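Local coordinates for sulfonate ABC transporter, periplasmic sulfonate-binding protein SsuA (Methylobacillus flagellatus, PDB 3UIF), which probably binds sulfonates or related sulfate esters in the periplasm and hands them to a membrane ABC transporter for uptake, at residues P78-N83 against Q302-P307; A93-T98 against T223-S228; E236-Y241 against V264-R269; S172-Y177 against K248-S253. One frame throughout, in Å; residues are numbered along the deposited sequence.

In the fold
Interactions 1, 2 and 3 are buried, whereas interaction 4 lies near the surface; interactions 1 and 4 have centres about 29 Å apart, on opposite sides of the chain's centre. Helix 77-85 of interaction 1 leads directly into strand 89-94, whose end enters interaction 2. Helices 215-233 and 238-245, successive in the chain, link interactions 2 and 3, and these two contacts also touch: Thr-97 N approaches Arg-269 O at 2.8 Å, a probable hydrogen bond. The chemistry follows the setting. Interaction 1 rests on a selenomethionine tail, interaction 2 on a tyrosine with a bridging water, interaction 3 on a lysine chain over tryptophan, and interaction 4 on two oblique rings, one presented by a hydrogen-bonded turn.

Interaction 1 (P78-N83 against Q302-P307); sequences PPIILN and QQMLNP
This is a buried contact without hydrogen bonds between the segments, in which Met-304, modelled as selenomethionine, reaches from the weakly bonded helix at about 302-304 to helix 77-85, meeting Ile-80 and Asn-83. The Met-304 side chain is fully stretched, with CG anti to the backbone N (chi1 169°), and this carries its terminal methyl to the helix. There Met-304 CE touches Ile-80 CG1 at 3.2 Å, the two side chains meeting at about a right angle, and lies 4.0 Å from Pro-79 C in the helix backbone. Asn-83 ND2 lies alongside the tail from CG to CE, 3.6 Å from Met-304 CG and 3.7 Å from Met-304 SE. That amide is no stray polar group in an apolar setting, because OD1 accepts from Thr-88 N and ND2 donates to Val-89 O. Both bonds tie the helix to the chain that follows it and fix the rotation of the amide beside the selenium. Trp-205 of strand 202-207 touches both Pro-79 and Met-304, while backbone bonds of Met-304 and Asn-306 with Leu-91 hold the second segment to strand 89-94. Helix 77-85 joins strands 71-75 and 89-94, which run parallel on the two flanks of antiparallel strand 202-207, a beta-alpha-beta crossover characteristic of the first lobe of type II periplasmic binding proteins.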
# COMPACT_ATOMS: atom_id res chain seq x y z
N PRO A 78 -2.56 7.93 4.69
CA PRO A 78 -2.92 9.35 4.53
C PRO A 78 -4.42 9.67 4.35
O PRO A 78 -4.95 10.49 5.11
CB PRO A 78 -2.06 9.80 3.34
CG PRO A 78 -0.83 8.96 3.47
CD PRO A 78 -1.33 7.60 3.93
N PRO A 79 -5.12 9.03 3.37
CA PRO A 79 -6.54 9.33 3.16
C PRO A 79 -7.41 9.03 4.38
O PRO A 79 -8.38 9.75 4.62
CB PRO A 79 -6.93 8.45 1.98
CG PRO A 79 -5.87 7.42 1.84
CD PRO A 79 -4.63 7.98 2.46
N ILE A 80 -7.07 8.00 5.14
CA ILE A 80 -7.68 7.79 6.46
C ILE A 80 -7.51 9.01 7.37
O ILE A 80 -8.47 9.45 8.00
CB ILE A 80 -7.13 6.51 7.15
CG1 ILE A 80 -7.71 5.24 6.49
CG2 ILE A 80 -7.41 6.52 8.65
CD1 ILE A 80 -6.96 3.97 6.82
N ILE A 81 -6.30 9.57 7.43
CA ILE A 81 -6.02 10.76 8.27
C ILE A 81 -6.77 12.00 7.78
O ILE A 81 -7.29 12.77 8.58
CB ILE A 81 -4.50 11.01 8.40
CG1 ILE A 81 -3.85 9.85 9.17
CG2 ILE A 81 -4.19 12.36 9.04
CD1 ILE A 81 -2.38 9.65 8.84
N LEU A 82 -6.83 12.18 6.46
CA LEU A 82 -7.60 13.26 5.84
C LEU A 82 -9.10 13.15 6.16
O LEU A 82 -9.72 14.11 6.63
CB LEU A 82 -7.36 13.25 4.32
CG LEU A 82 -8.09 14.26 3.45
CD1 LEU A 82 -7.85 15.69 3.93
CD2 LEU A 82 -7.71 14.09 1.98
N ASN A 83 -9.66 11.97 5.91
CA ASN A 83 -11.08 11.70 6.10
C ASN A 83 -11.56 11.82 7.53
O ASN A 83 -12.72 12.16 7.77
CB ASN A 83 -11.43 10.33 5.54
CG ASN A 83 -11.48 10.33 4.03
OD1 ASN A 83 -11.67 11.36 3.40
ND2 ASN A 83 -11.30 9.16 3.43
N GLN A 302 -17.54 3.14 5.61
CA GLN A 302 -18.52 2.92 4.53
C GLN A 302 -18.53 4.06 3.49
O GLN A 302 -18.48 3.81 2.29
CB GLN A 302 -19.93 2.66 5.11
CG GLN A 302 -19.98 1.53 6.16
CD GLN A 302 -20.09 2.00 7.62
OE1 GLN A 302 -21.17 2.40 8.09
NE2 GLN A 302 -18.97 1.93 8.36
N GLN A 303 -18.55 5.31 3.95
CA GLN A 303 -18.56 6.48 3.06
C GLN A 303 -17.25 6.69 2.27
O GLN A 303 -17.19 7.44 1.29
CB GLN A 303 -18.90 7.73 3.89
CG GLN A 303 -19.31 8.96 3.09
CD GLN A 303 -19.54 10.19 3.98
OE1 GLN A 303 -19.05 11.29 3.67
NE2 GLN A 303 -20.26 10.02 5.10
N MSE A 304 -16.19 6.02 2.71
CA MSE A 304 -14.86 6.14 2.12
C MSE A 304 -14.61 5.07 1.09
O MSE A 304 -13.70 5.20 0.28
CB MSE A 304 -14.02 6.01 3.37
CG MSE A 304 -12.54 5.82 3.13
SE MSE A 304 -11.73 5.79 4.93
CE MSE A 304 -9.91 5.88 4.22
N LEU A 305 -15.40 4.01 1.09
CA LEU A 305 -15.26 2.97 0.07
C LEU A 305 -16.41 2.97 -0.93
O LEU A 305 -17.57 2.81 -0.56
CB LEU A 305 -15.18 1.59 0.72
CG LEU A 305 -14.22 1.34 1.88
CD1 LEU A 305 -14.53 -0.04 2.44
CD2 LEU A 305 -12.77 1.49 1.45
N ASN A 306 -16.08 3.14 -2.21
CA ASN A 306 -17.07 3.09 -3.28
C ASN A 306 -16.77 1.99 -4.31
O ASN A 306 -15.95 2.20 -5.20
CB ASN A 306 -17.17 4.46 -3.95
CG ASN A 306 -18.35 4.56 -4.90
OD1 ASN A 306 -19.04 3.58 -5.18
ND2 ASN A 306 -18.58 5.76 -5.40
N PRO A 307 -17.45 0.83 -4.20
CA PRO A 307 -17.23 -0.30 -5.11
C PRO A 307 -17.93 -0.20 -6.48
O PRO A 307 -17.78 -1.11 -7.30
CB PRO A 307 -17.80 -1.49 -4.33
CG PRO A 307 -18.89 -0.89 -3.50
CD PRO A 307 -18.43 0.50 -3.15

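Interaction 2 (A93-T98 against T223-S228); sequences APWGTT and TAYLKS
Tyr-225 lays the CD2 and CE2 side of its ring against the methyl of Ala-93, with CD2 3.8 Å from Ala-93 CB. A chi1 of -179° swings the ring off helix 215-233 and projects it toward the end of strand 89-94. Farther along, Pro-94 O and Trp-95 CB both lie at the ring edge, near its plane, Pro-94 O being 4.3 Å from Tyr-225 CE2. The phenol oxygen reaches the root of the tryptophan side chain, where Trp-95 CB is the nearest atom. No direct hydrogen bond joins the segments; a water does so instead. It donates to Trp-95 O at 3.0 Å and sits 2.7 Å from Tyr-225 OH. The hydroxyl is also hydrogen-bonded to Ser-26 OG, so two polar partners meet it in this buried setting and secure the far end of the ring. Trp-95 turns its indole away from Tyr-225, and its carbonyl oxygen additionally accepts a bond from a glycerol, probably a crystallisation additive, which Thr-97 O binds too. The chain then runs on to strand 102-106 in the other sheet. The contact thus packs helix 215-233 against the chain where it leaves strand 89-94 on its way to the second lobe of the type II periplasmic binding protein fold, and the glycerol is consistent with a pocket in the interlobe cleft where such proteins bind their ligands.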
# COMPACT_ATOMS: atom_id res chain seq x y z
N ALA A 93 -10.67 2.52 -6.74
CA ALA A 93 -9.96 1.35 -7.27
C ALA A 93 -8.84 0.92 -6.31
O ALA A 93 -7.78 1.56 -6.26
CB ALA A 93 -9.41 1.62 -8.67
N PRO A 94 -9.08 -0.17 -5.54
CA PRO A 94 -8.05 -0.73 -4.68
C PRO A 94 -6.94 -1.30 -5.55
O PRO A 94 -7.23 -1.93 -6.57
CB PRO A 94 -8.79 -1.86 -3.94
CG PRO A 94 -10.24 -1.58 -4.10
CD PRO A 94 -10.34 -0.91 -5.43
N TRP A 95 -5.68 -1.07 -5.16
CA TRP A 95 -4.56 -1.55 -5.95
C TRP A 95 -4.08 -2.94 -5.56
O TRP A 95 -3.10 -3.45 -6.11
CB TRP A 95 -3.43 -0.52 -5.97
CG TRP A 95 -2.72 -0.26 -4.65
CD1 TRP A 95 -2.71 -1.06 -3.51
CD2 TRP A 95 -1.85 0.88 -4.33
NE1 TRP A 95 -1.94 -0.50 -2.53
CE2 TRP A 95 -1.38 0.65 -2.95
CE3 TRP A 95 -1.42 2.02 -5.01
CZ2 TRP A 95 -0.53 1.54 -2.30
CZ3 TRP A 95 -0.56 2.91 -4.35
CH2 TRP A 95 -0.12 2.67 -3.02
N GLY A 96 -4.77 -3.56 -4.61
CA GLY A 96 -4.40 -4.86 -4.12
C GLY A 96 -3.62 -4.76 -2.82
O GLY A 96 -3.89 -3.89 -1.97
N THR A 97 -2.65 -5.64 -2.66
CA THR A 97 -1.89 -5.62 -1.44
C THR A 97 -0.50 -5.21 -1.77
O THR A 97 0.20 -5.86 -2.56
CB THR A 97 -1.92 -6.95 -0.67
OG1 THR A 97 -1.85 -8.04 -1.59
CG2 THR A 97 -3.20 -7.05 0.16
N THR A 98 -0.09 -4.11 -1.18
CA THR A 98 1.14 -3.51 -1.62
C THR A 98 2.39 -4.15 -0.99
O THR A 98 3.36 -4.42 -1.71
CB THR A 98 1.03 -1.96 -1.61
OG1 THR A 98 2.15 -1.38 -2.29
CG2 THR A 98 0.89 -1.38 -0.23
N THR A 223 -12.01 2.17 -15.29
CA THR A 223 -11.93 1.19 -16.37
C THR A 223 -10.51 1.16 -16.95
O THR A 223 -9.92 0.09 -17.09
CB THR A 223 -12.96 1.47 -17.46
OG1 THR A 223 -14.27 1.24 -16.95
CG2 THR A 223 -12.72 0.57 -18.64
N ALA A 224 -9.95 2.34 -17.26
CA ALA A 224 -8.61 2.42 -17.83
C ALA A 224 -7.55 1.85 -16.89
O ALA A 224 -6.68 1.11 -17.32
CB ALA A 224 -8.27 3.85 -18.24
N TYR A 225 -7.65 2.19 -15.61
CA TYR A 225 -6.79 1.65 -14.58
C TYR A 225 -6.77 0.13 -14.55
O TYR A 225 -5.71 -0.49 -14.61
CB TYR A 225 -7.23 2.15 -13.22
CG TYR A 225 -6.37 1.65 -12.08
CD1 TYR A 225 -5.13 2.21 -11.83
CD2 TYR A 225 -6.82 0.63 -11.24
CE1 TYR A 225 -4.34 1.77 -10.79
CE2 TYR A 225 -6.05 0.17 -10.19
CZ TYR A 225 -4.81 0.74 -9.97
OH TYR A 225 -4.02 0.30 -8.92
N LEU A 226 -7.94 -0.47 -14.42
CA LEU A 226 -8.05 -1.93 -14.39
C LEU A 226 -7.50 -2.62 -15.65
O LEU A 226 -6.96 -3.72 -15.57
CB LEU A 226 -9.49 -2.36 -14.10
CG LEU A 226 -9.98 -1.96 -12.71
CD1 LEU A 226 -11.43 -2.36 -12.51
CD2 LEU A 226 -9.10 -2.56 -11.62
N LYS A 227 -7.62 -1.96 -16.80
CA LYS A 227 -7.01 -2.50 -18.02
C LYS A 227 -5.52 -2.72 -17.83
O LYS A 227 -5.01 -3.79 -18.14
CB LYS A 227 -7.27 -1.60 -19.22
CG LYS A 227 -8.56 -1.93 -19.93
CD LYS A 227 -8.99 -0.78 -20.82
CE LYS A 227 -9.31 -1.30 -22.21
NZ LYS A 227 -10.03 -0.28 -23.01
N SER A 228 -4.84 -1.71 -17.28
CA SER A 228 -3.42 -1.83 -16.97
C SER A 228 -3.16 -2.94 -15.95
O SER A 228 -2.24 -3.75 -16.12
CB SER A 228 -2.87 -0.50 -16.45
OG SER A 228 -2.97 0.52 -17.41
O HOH W 1 -3.43 -2.33 -8.88

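Interaction 3 (E236-Y241 against V264-R269); sequences ENKETY and VSWRQR
Tyr-241 N donates to Asn-237 O at 3.0 Å, a bond of the first turn of helix 238-245, and this turn presents Lys-238 and Tyr-241 together to the indole of Trp-266. Lys-238 covers one indole face with its aliphatic chain rather than with its charge. Lys-238 CG stands 3.7 Å from the centroid of the Trp-266 six-membered ring and only 10° off the normal, a CH-pi contact, while Lys-238 CB is 3.7 Å from Trp-266 CE2. The fully extended chain, with CG set opposite the backbone N at chi1 177°, keeps CB, CG and CD over the ring system. Tyr-241 instead approaches at the indole edge, its CD2 nearest to Trp-266 CH2; the Tyr-241 ring and the six-membered ring of Trp-266 are tilted obliquely at 49°, with centroids 5.5 Å apart. Trp-266 NE1 donates to Val-232 O at the end of helix 215-233, so a polar bond fixes the orientation of the indole. Beside it, Ser-265 OG accepts from Gln-268 N at 3.1 Å in a nearly straight bond. The tryptophan therefore projects from an ST motif and joins the loop before helix 276-291 to helices 215-233 and 238-245.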
# COMPACT_ATOMS: atom_id res chain seq x y z
N GLU A 236 2.85 -14.03 -17.03
CA GLU A 236 3.85 -13.73 -18.05
C GLU A 236 4.44 -12.32 -17.93
O GLU A 236 5.48 -12.01 -18.51
CB GLU A 236 3.27 -13.96 -19.45
CG GLU A 236 2.39 -12.82 -19.96
CD GLU A 236 1.89 -13.07 -21.37
OE1 GLU A 236 1.80 -12.12 -22.18
OE2 GLU A 236 1.59 -14.24 -21.69
N ASN A 237 3.79 -11.45 -17.16
CA ASN A 237 4.22 -10.07 -17.05
C ASN A 237 4.80 -9.73 -15.69
O ASN A 237 5.20 -8.60 -15.45
CB ASN A 237 3.09 -9.13 -17.41
CG ASN A 237 2.64 -9.30 -18.84
OD1 ASN A 237 3.47 -9.41 -19.74
ND2 ASN A 237 1.34 -9.33 -19.06
N LYS A 238 4.86 -10.73 -14.82
CA LYS A 238 5.46 -10.56 -13.52
C LYS A 238 6.93 -10.08 -13.63
O LYS A 238 7.32 -9.11 -12.99
CB LYS A 238 5.30 -11.83 -12.70
CG LYS A 238 5.95 -11.78 -11.33
CD LYS A 238 5.75 -13.07 -10.55
CE LYS A 238 6.59 -13.03 -9.28
NZ LYS A 238 6.21 -14.08 -8.29
N GLU A 239 7.73 -10.74 -14.46
CA GLU A 239 9.13 -10.35 -14.65
C GLU A 239 9.29 -8.93 -15.22
O GLU A 239 10.19 -8.19 -14.78
CB GLU A 239 9.87 -11.37 -15.51
CG GLU A 239 10.60 -12.41 -14.69
CD GLU A 239 11.49 -11.79 -13.59
OE1 GLU A 239 11.08 -11.87 -12.40
OE2 GLU A 239 12.58 -11.22 -13.91
N THR A 240 8.44 -8.55 -16.17
CA THR A 240 8.44 -7.18 -16.67
C THR A 240 8.17 -6.17 -15.54
O THR A 240 8.93 -5.21 -15.40
CB THR A 240 7.47 -6.99 -17.86
OG1 THR A 240 7.82 -7.89 -18.90
CG2 THR A 240 7.58 -5.59 -18.41
N TYR A 241 7.13 -6.41 -14.74
CA TYR A 241 6.88 -5.57 -13.58
C TYR A 241 8.13 -5.44 -12.69
O TYR A 241 8.56 -4.33 -12.39
CB TYR A 241 5.67 -6.03 -12.76
CG TYR A 241 5.60 -5.32 -11.43
CD1 TYR A 241 5.11 -4.00 -11.33
CD2 TYR A 241 6.07 -5.94 -10.26
CE1 TYR A 241 5.08 -3.33 -10.11
CE2 TYR A 241 6.05 -5.28 -9.04
CZ TYR A 241 5.55 -3.99 -8.97
OH TYR A 241 5.53 -3.37 -7.75
N VAL A 264 -0.70 -15.24 -0.93
CA VAL A 264 -1.48 -14.54 -1.94
C VAL A 264 -0.72 -14.59 -3.27
O VAL A 264 0.43 -14.15 -3.36
CB VAL A 264 -1.76 -13.08 -1.51
CG1 VAL A 264 -2.55 -12.36 -2.59
CG2 VAL A 264 -2.49 -13.03 -0.17
N SER A 265 -1.36 -15.15 -4.29
CA SER A 265 -0.74 -15.30 -5.61
C SER A 265 -0.39 -13.97 -6.24
O SER A 265 -0.84 -12.92 -5.79
CB SER A 265 -1.67 -16.07 -6.54
OG SER A 265 -2.65 -15.23 -7.08
N TRP A 266 0.40 -14.03 -7.30
CA TRP A 266 0.78 -12.85 -8.06
C TRP A 266 -0.41 -12.04 -8.54
O TRP A 266 -0.44 -10.81 -8.38
CB TRP A 266 1.68 -13.25 -9.23
CG TRP A 266 1.89 -12.10 -10.17
CD1 TRP A 266 1.37 -11.95 -11.45
CD2 TRP A 266 2.63 -10.87 -9.90
NE1 TRP A 266 1.77 -10.75 -11.99
CE2 TRP A 266 2.52 -10.05 -11.11
CE3 TRP A 266 3.37 -10.39 -8.83
CZ2 TRP A 266 3.12 -8.82 -11.22
CZ3 TRP A 266 3.98 -9.14 -8.95
CH2 TRP A 266 3.85 -8.38 -10.12
N ARG A 267 -1.38 -12.72 -9.14
CA ARG A 267 -2.61 -12.10 -9.59
C ARG A 267 -3.42 -11.51 -8.45
O ARG A 267 -3.91 -10.38 -8.53
CB ARG A 267 -3.45 -13.12 -10.36
CG ARG A 267 -4.61 -12.50 -11.12
CD ARG A 267 -5.63 -13.54 -11.56
NE ARG A 267 -5.09 -14.40 -12.60
CZ ARG A 267 -5.82 -15.22 -13.36
NH1 ARG A 267 -7.14 -15.29 -13.18
NH2 ARG A 267 -5.24 -15.98 -14.29
N GLN A 268 -3.58 -12.27 -7.38
CA GLN A 268 -4.34 -11.82 -6.22
C GLN A 268 -3.75 -10.59 -5.52
O GLN A 268 -4.48 -9.80 -4.92
CB GLN A 268 -4.55 -12.98 -5.24
CG GLN A 268 -5.50 -14.06 -5.73
CD GLN A 268 -6.93 -13.55 -5.91
OE1 GLN A 268 -7.44 -13.44 -7.04
NE2 GLN A 268 -7.58 -13.21 -4.80
N ARG A 269 -2.44 -10.39 -5.64
CA ARG A 269 -1.79 -9.21 -5.09
C ARG A 269 -2.29 -7.91 -5.73
O ARG A 269 -2.12 -6.83 -5.16
CB ARG A 269 -0.27 -9.31 -5.21
CG ARG A 269 0.38 -10.39 -4.34
CD ARG A 269 0.32 -10.10 -2.84
NE ARG A 269 1.04 -8.88 -2.49
CZ ARG A 269 2.34 -8.81 -2.19
NH1 ARG A 269 3.11 -9.90 -2.18
NH2 ARG A 269 2.88 -7.64 -1.89

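Interaction 4 (S172-Y177 against K248-S253); sequences SLFDSY and KIYPES. With SO4 (sulfate ion), chain C.
Tyr-250 directs its CB toward segment 172-177, with CG opposite the carbonyl carbon (chi1 -61°), and its ring then meets Phe-174 along CD2 and CE2 and Asp-175 toward its CE1, CZ and OH end, both from the same side of its plane. Tyr-250 CD2 lies 3.5 Å from Phe-174 CZ, and CE2 beyond it remains close to the same atom. The two rings are inclined at 65° with centroids 5.0 Å apart, an oblique pairing. Tyr-250 CE1 comes to 3.8 Å from Asp-175 CB, and at the tip Tyr-250 OH is 3.6 Å from Asp-175 CB. The neighbouring Ile-249 places CG2 over the centre of the opposite face.

Segment 172-177 leaves strand 169-172 of the five-stranded sheet, the second lobe of the type II periplasmic binding protein fold, whereas 248-253 connects helices 238-245 and 252-257, the former of which packs on helix 215-233. The aromatic pair therefore helps join the second lobe to these later helices. Phe-174 also rests on Val-254 and Asn-255 of helix 252-257.

The turn that presents Phe-174 and Asp-175 is type I, running from Leu-173 to Ser-176, and Leu-173 O accepts from both the N and the OG of Ser-176. Asp-175 is steadied by Ser-172, whose OG donates at 2.7 Å to the syn lone pair of Asp-175 OD2. Across the contact, Pro-251 occupies the N-cap position of helix 252-257, and a sulfate, probably from the crystallisation liquor, sits at this helix start: Glu-252 N donates to its O2 at 2.9 Å and Ser-253 N to its O3 at 3.1 Å.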
# COMPACT_ATOMS: atom_id res chain seq x y z
N SER A 172 9.82 -4.37 9.74
CA SER A 172 9.84 -3.57 8.51
C SER A 172 9.25 -4.30 7.31
O SER A 172 8.66 -5.38 7.45
CB SER A 172 11.29 -3.16 8.19
OG SER A 172 11.33 -2.00 7.35
N LEU A 173 9.41 -3.72 6.13
CA LEU A 173 8.93 -4.31 4.88
C LEU A 173 10.05 -5.08 4.21
O LEU A 173 11.02 -5.45 4.86
CB LEU A 173 8.41 -3.22 3.95
CG LEU A 173 7.42 -2.19 4.52
CD1 LEU A 173 6.94 -1.27 3.40
CD2 LEU A 173 6.24 -2.84 5.22
N PHE A 174 9.93 -5.30 2.90
CA PHE A 174 10.88 -6.14 2.14
C PHE A 174 12.34 -5.69 2.18
O PHE A 174 13.23 -6.45 1.80
CB PHE A 174 10.39 -6.34 0.69
CG PHE A 174 10.49 -5.11 -0.18
CD1 PHE A 174 10.06 -3.85 0.27
CD2 PHE A 174 11.01 -5.20 -1.46
CE1 PHE A 174 10.16 -2.73 -0.54
CE2 PHE A 174 11.10 -4.08 -2.28
CZ PHE A 174 10.69 -2.84 -1.82
N ASP A 175 12.60 -4.47 2.65
CA ASP A 175 13.98 -4.03 2.91
C ASP A 175 14.69 -4.97 3.89
O ASP A 175 15.92 -5.02 3.96
CB ASP A 175 14.01 -2.59 3.43
CG ASP A 175 12.99 -2.35 4.52
OD1 ASP A 175 11.77 -2.41 4.23
OD2 ASP A 175 13.40 -2.09 5.68
N SER A 176 13.90 -5.73 4.64
CA SER A 176 14.44 -6.76 5.53
C SER A 176 15.41 -7.74 4.84
O SER A 176 16.39 -8.17 5.44
CB SER A 176 13.29 -7.53 6.19
OG SER A 176 12.35 -6.65 6.77
N TYR A 177 15.13 -8.08 3.58
CA TYR A 177 15.89 -9.07 2.82
C TYR A 177 17.36 -8.72 2.59
O TYR A 177 18.22 -9.61 2.47
CB TYR A 177 15.23 -9.34 1.47
CG TYR A 177 14.04 -10.26 1.59
CD1 TYR A 177 14.20 -11.61 1.98
CD2 TYR A 177 12.75 -9.79 1.31
CE1 TYR A 177 13.10 -12.44 2.09
CE2 TYR A 177 11.65 -10.62 1.42
CZ TYR A 177 11.83 -11.94 1.81
OH TYR A 177 10.72 -12.74 1.90
N LYS A 248 12.83 0.66 -7.38
CA LYS A 248 14.23 0.66 -7.81
C LYS A 248 15.24 1.08 -6.75
O LYS A 248 16.45 1.07 -7.03
CB LYS A 248 14.43 1.54 -9.05
CG LYS A 248 13.48 1.25 -10.21
CD LYS A 248 13.96 2.01 -11.43
CE LYS A 248 12.94 1.99 -12.55
NZ LYS A 248 12.86 0.68 -13.26
N ILE A 249 14.79 1.48 -5.56
CA ILE A 249 15.74 1.76 -4.47
C ILE A 249 16.43 0.45 -4.09
O ILE A 249 17.54 0.45 -3.54
CB ILE A 249 15.08 2.33 -3.20
CG1 ILE A 249 14.35 3.64 -3.49
CG2 ILE A 249 16.12 2.55 -2.10
CD1 ILE A 249 13.58 4.17 -2.29
N TYR A 250 15.75 -0.65 -4.40
CA TYR A 250 16.14 -1.98 -4.00
C TYR A 250 16.42 -2.86 -5.19
O TYR A 250 15.77 -2.71 -6.23
CB TYR A 250 15.04 -2.60 -3.15
CG TYR A 250 14.80 -1.80 -1.90
CD1 TYR A 250 15.73 -1.81 -0.88
CD2 TYR A 250 13.66 -1.00 -1.76
CE1 TYR A 250 15.54 -1.05 0.26
CE2 TYR A 250 13.46 -0.25 -0.61
CZ TYR A 250 14.40 -0.29 0.39
OH TYR A 250 14.24 0.44 1.55
N PRO A 251 17.37 -3.81 -5.05
CA PRO A 251 17.68 -4.76 -6.13
C PRO A 251 16.45 -5.53 -6.58
O PRO A 251 15.50 -5.75 -5.81
CB PRO A 251 18.68 -5.72 -5.48
CG PRO A 251 19.32 -4.93 -4.40
CD PRO A 251 18.24 -4.02 -3.88
N GLU A 252 16.47 -5.92 -7.85
CA GLU A 252 15.40 -6.77 -8.41
C GLU A 252 15.09 -8.02 -7.56
O GLU A 252 13.93 -8.35 -7.35
CB GLU A 252 15.72 -7.13 -9.86
CG GLU A 252 15.51 -5.94 -10.81
CD GLU A 252 16.08 -6.15 -12.20
OE1 GLU A 252 16.31 -5.13 -12.88
OE2 GLU A 252 16.30 -7.32 -12.63
N SER A 253 16.12 -8.69 -7.04
CA SER A 253 15.92 -9.89 -6.22
C SER A 253 15.15 -9.59 -4.93
O SER A 253 14.34 -10.41 -4.49
CB SER A 253 17.26 -10.58 -5.91
OG SER A 253 18.09 -9.73 -5.17
S SO4 C . 19.86 -7.48 -8.73
O1 SO4 C . 20.56 -7.93 -9.95
O2 SO4 C . 19.15 -6.20 -8.99
O3 SO4 C . 18.89 -8.55 -8.39
O4 SO4 C . 20.83 -7.29 -7.63